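Local coordinates for protein probable glutaredoxin ssr2061 (Synechocystis sp., PDB 4MJE) that probably reduces low-molecular-weight disulfides and proteins as a glutathione-dependent oxidoreductase of the thioredoxin fold, at residues 18-24 against 43-49. The protein carries 1 engineered substitution. Residues are numbered along the deposited sequence; the frame is centred on the assembly and turned at random.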
loop_
_atom_site.group_PDB
_atom_site.type_symbol
_atom_site.label_atom_id
_atom_site.label_comp_id
_atom_site.label_asym_id
_atom_site.label_seq_id
_atom_site.Cartn_x
_atom_site.Cartn_y
_atom_site.Cartn_z
ATOM N N ILE A 18 -4.440 2.487 0.743
ATOM C CA ILE A 18 -3.130 1.886 0.557
ATOM C C ILE A 18 -2.897 0.866 1.657
ATOM O O ILE A 18 -2.988 1.188 2.838
ATOM C CB ILE A 18 -2.020 2.948 0.569
ATOM C CG1 ILE A 18 -2.285 3.991 -0.529
ATOM C CG2 ILE A 18 -0.660 2.302 0.371
ATOM C CD1 ILE A 18 -1.429 5.235 -0.449
ATOM N N GLU A 19 -2.626 -0.381 1.263
ATOM C CA GLU A 19 -2.479 -1.496 2.191
ATOM C C GLU A 19 -1.181 -2.230 1.927
ATOM O O GLU A 19 -0.829 -2.486 0.768
ATOM C CB GLU A 19 -3.612 -2.509 2.032
ATOM C CG GLU A 19 -5.001 -1.938 2.205
ATOM C CD GLU A 19 -6.052 -2.873 1.657
ATOM O OE1 GLU A 19 -6.646 -3.647 2.440
ATOM O OE2 GLU A 19 -6.288 -2.852 0.435
ATOM N N ILE A 20 -0.489 -2.580 3.001
ATOM C CA ILE A 20 0.690 -3.427 2.871
ATOM C C ILE A 20 0.701 -4.488 3.959
ATOM O O ILE A 20 0.552 -4.169 5.141
ATOM C CB ILE A 20 2.006 -2.598 2.901
ATOM C CG1 ILE A 20 3.208 -3.521 2.684
ATOM C CG2 ILE A 20 2.153 -1.764 4.183
ATOM C CD1 ILE A 20 4.507 -2.813 2.465
ATOM N N TYR A 21 0.815 -5.750 3.533
ATOM C CA TYR A 21 0.960 -6.885 4.429
ATOM C C TYR A 21 2.448 -7.160 4.663
ATOM O O TYR A 21 3.242 -7.206 3.715
ATOM C CB TYR A 21 0.332 -8.162 3.862
ATOM C CG TYR A 21 -1.145 -8.157 3.546
ATOM C CD1 TYR A 21 -2.045 -8.895 4.305
ATOM C CD2 TYR A 21 -1.636 -7.501 2.419
ATOM C CE1 TYR A 21 -3.394 -8.941 3.971
ATOM C CE2 TYR A 21 -2.976 -7.546 2.088
ATOM C CZ TYR A 21 -3.830 -8.261 2.858
ATOM O OH TYR A 21 -5.155 -8.324 2.496
ATOM N N THR A 22 2.823 -7.345 5.926
ATOM C CA THR A 22 4.232 -7.453 6.275
ATOM C C THR A 22 4.483 -8.468 7.386
ATOM O O THR A 22 3.581 -8.841 8.136
ATOM C CB THR A 22 4.764 -6.125 6.838
ATOM O OG1 THR A 22 4.083 -5.859 8.058
ATOM C CG2 THR A 22 4.573 -4.965 5.900
ATOM N N TRP A 23 5.751 -8.880 7.487
ATOM C CA TRP A 23 6.335 -9.232 8.769
ATOM C C TRP A 23 7.236 -8.057 9.156
ATOM O O TRP A 23 7.955 -7.517 8.320
ATOM C CB TRP A 23 7.124 -10.552 8.693
ATOM C CG TRP A 23 6.287 -11.760 8.933
ATOM C CD1 TRP A 23 4.926 -11.840 8.850
ATOM C CD2 TRP A 23 6.752 -13.071 9.303
ATOM N NE1 TRP A 23 4.514 -13.118 9.150
ATOM C CE2 TRP A 23 5.616 -13.889 9.434
ATOM C CE3 TRP A 23 8.020 -13.630 9.528
ATOM C CZ2 TRP A 23 5.703 -15.234 9.790
ATOM C CZ3 TRP A 23 8.100 -14.967 9.865
ATOM C CH2 TRP A 23 6.953 -15.751 9.992
ATOM N N SER A 24 7.164 -7.652 10.418
ATOM C CA SER A 24 7.827 -6.444 10.900
ATOM C C SER A 24 9.324 -6.463 10.651
ATOM O O SER A 24 9.950 -5.429 10.388
ATOM C CB SER A 24 7.563 -6.250 12.395
ATOM O OG SER A 24 8.040 -7.335 13.143
ATOM N N PHE A 43 -1.272 5.243 5.075
ATOM C CA PHE A 43 -1.422 3.858 4.655
ATOM C C PHE A 43 -1.637 2.932 5.849
ATOM O O PHE A 43 -1.321 3.285 6.993
ATOM C CB PHE A 43 -0.254 3.388 3.766
ATOM C CG PHE A 43 1.064 3.245 4.472
ATOM C CD1 PHE A 43 1.470 2.010 4.960
ATOM C CD2 PHE A 43 1.922 4.325 4.607
ATOM C CE1 PHE A 43 2.685 1.868 5.578
ATOM C CE2 PHE A 43 3.137 4.183 5.238
ATOM C CZ PHE A 43 3.523 2.946 5.711
ATOM N N GLN A 44 -2.183 1.751 5.576
ATOM C CA GLN A 44 -2.492 0.744 6.592
ATOM C C GLN A 44 -1.531 -0.428 6.417
ATOM O O GLN A 44 -1.395 -0.982 5.314
ATOM C CB GLN A 44 -3.943 0.281 6.432
ATOM C CG GLN A 44 -4.511 -0.438 7.631
ATOM C CD GLN A 44 -4.750 0.469 8.813
ATOM O OE1 GLN A 44 -4.698 1.693 8.695
ATOM N NE2 GLN A 44 -5.041 -0.130 9.964
ATOM N N GLU A 45 -0.859 -0.800 7.498
ATOM C CA GLU A 45 0.039 -1.943 7.481
ATOM C C GLU A 45 -0.612 -3.089 8.243
ATOM O O GLU A 45 -0.989 -2.948 9.408
ATOM C CB GLU A 45 1.368 -1.588 8.152
ATOM C CG GLU A 45 2.294 -2.797 8.342
ATOM C CD GLU A 45 3.534 -2.523 9.164
ATOM O OE1 GLU A 45 3.682 -1.427 9.770
ATOM O OE2 GLU A 45 4.397 -3.427 9.213
ATOM N N TYR A 46 -0.741 -4.227 7.566
ATOM C CA TYR A 46 -1.227 -5.434 8.207
ATOM C C TYR A 46 0.022 -6.222 8.605
ATOM O O TYR A 46 0.592 -6.940 7.804
ATOM C CB TYR A 46 -2.095 -6.227 7.237
ATOM C CG TYR A 46 -3.229 -5.453 6.643
ATOM C CD1 TYR A 46 -3.995 -4.580 7.413
ATOM C CD2 TYR A 46 -3.564 -5.595 5.317
ATOM C CE1 TYR A 46 -5.060 -3.885 6.876
ATOM C CE2 TYR A 46 -4.609 -4.898 4.778
ATOM C CZ TYR A 46 -5.365 -4.046 5.560
ATOM O OH TYR A 46 -6.435 -3.347 5.063
ATOM N N CYS A 47 0.495 -5.997 9.822
ATOM C CA CYS A 47 1.620 -6.749 10.303
ATOM C C CYS A 47 1.142 -8.088 10.823
ATOM O O CYS A 47 0.421 -8.168 11.824
ATOM C CB CYS A 47 2.375 -5.960 11.359
ATOM S SG CYS A 47 3.774 -6.792 12.019
ATOM N N ILE A 48 1.541 -9.137 10.117
ATOM C CA ILE A 48 0.970 -10.450 10.353
ATOM C C ILE A 48 2.001 -11.434 10.881
ATOM O O ILE A 48 1.826 -12.646 10.710
ATOM C CB ILE A 48 0.231 -10.985 9.081
ATOM C CG1 ILE A 48 1.172 -11.132 7.883
ATOM C CG2 ILE A 48 -0.915 -10.037 8.713
ATOM C CD1 ILE A 48 0.556 -11.905 6.691
ATOM N N ASP A 49 3.023 -10.931 11.588
ATOM C CA ASP A 49 4.006 -11.790 12.275
ATOM C C ASP A 49 3.310 -12.961 12.961
ATOM O O ASP A 49 2.449 -12.759 13.814
ATOM C CB ASP A 49 4.763 -11.039 13.385
ATOM C CG ASP A 49 5.608 -9.899 12.886
ATOM O OD1 ASP A 49 5.438 -9.439 11.750
ATOM O OD2 ASP A 49 6.469 -9.452 13.667
#
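Tyr46 turns the edge of its ring onto the face of Tyr21: CD2 of Tyr46 stands over the ring centre, 3.6 Å from Tyr21 CE1, and the planes meet at 68°, a T-shaped pair. With CG of Tyr46 anti to its carbonyl carbon (chi1 -55°), the ring leans over strand 18-22, where its OH donates to Glu19 OE1 at 2.6 Å, on that oxygen's anti lone pair. The carboxylate stands almost perpendicular to the ring (87°). Arg61 pairs with Glu19 OE2 and also bonds Tyr21 OH, tying this face to helix 52-61. A leucine in place of Tyr46 would probably leave Glu19 OE1 without its phenolic donor and Tyr21 without the ring edge on its face.

Five backbone bonds, from Gln44 N to Ile18 O through Ile48 N to Thr22 O, establish the parallel pairing of a beta-alpha-beta unit. On the other face, Thr22 OG1 donates to Glu45 OE2 (2.7 Å), the two side chains crossing at about a right angle. Beyond the strands, Asp49 receives Ser24 N on OD1 (2.8 Å) and Ser24 OG on OD2 (2.7 Å), both through syn lone pairs, while its CA lies over the five-membered ring of Trp23, 3.7 Å from the centroid. This two-pronged grip fixes the carboxylate's rotation and anchors the loop leading to the CxxC pair, Cys26 and Cys29, probably the redox centre.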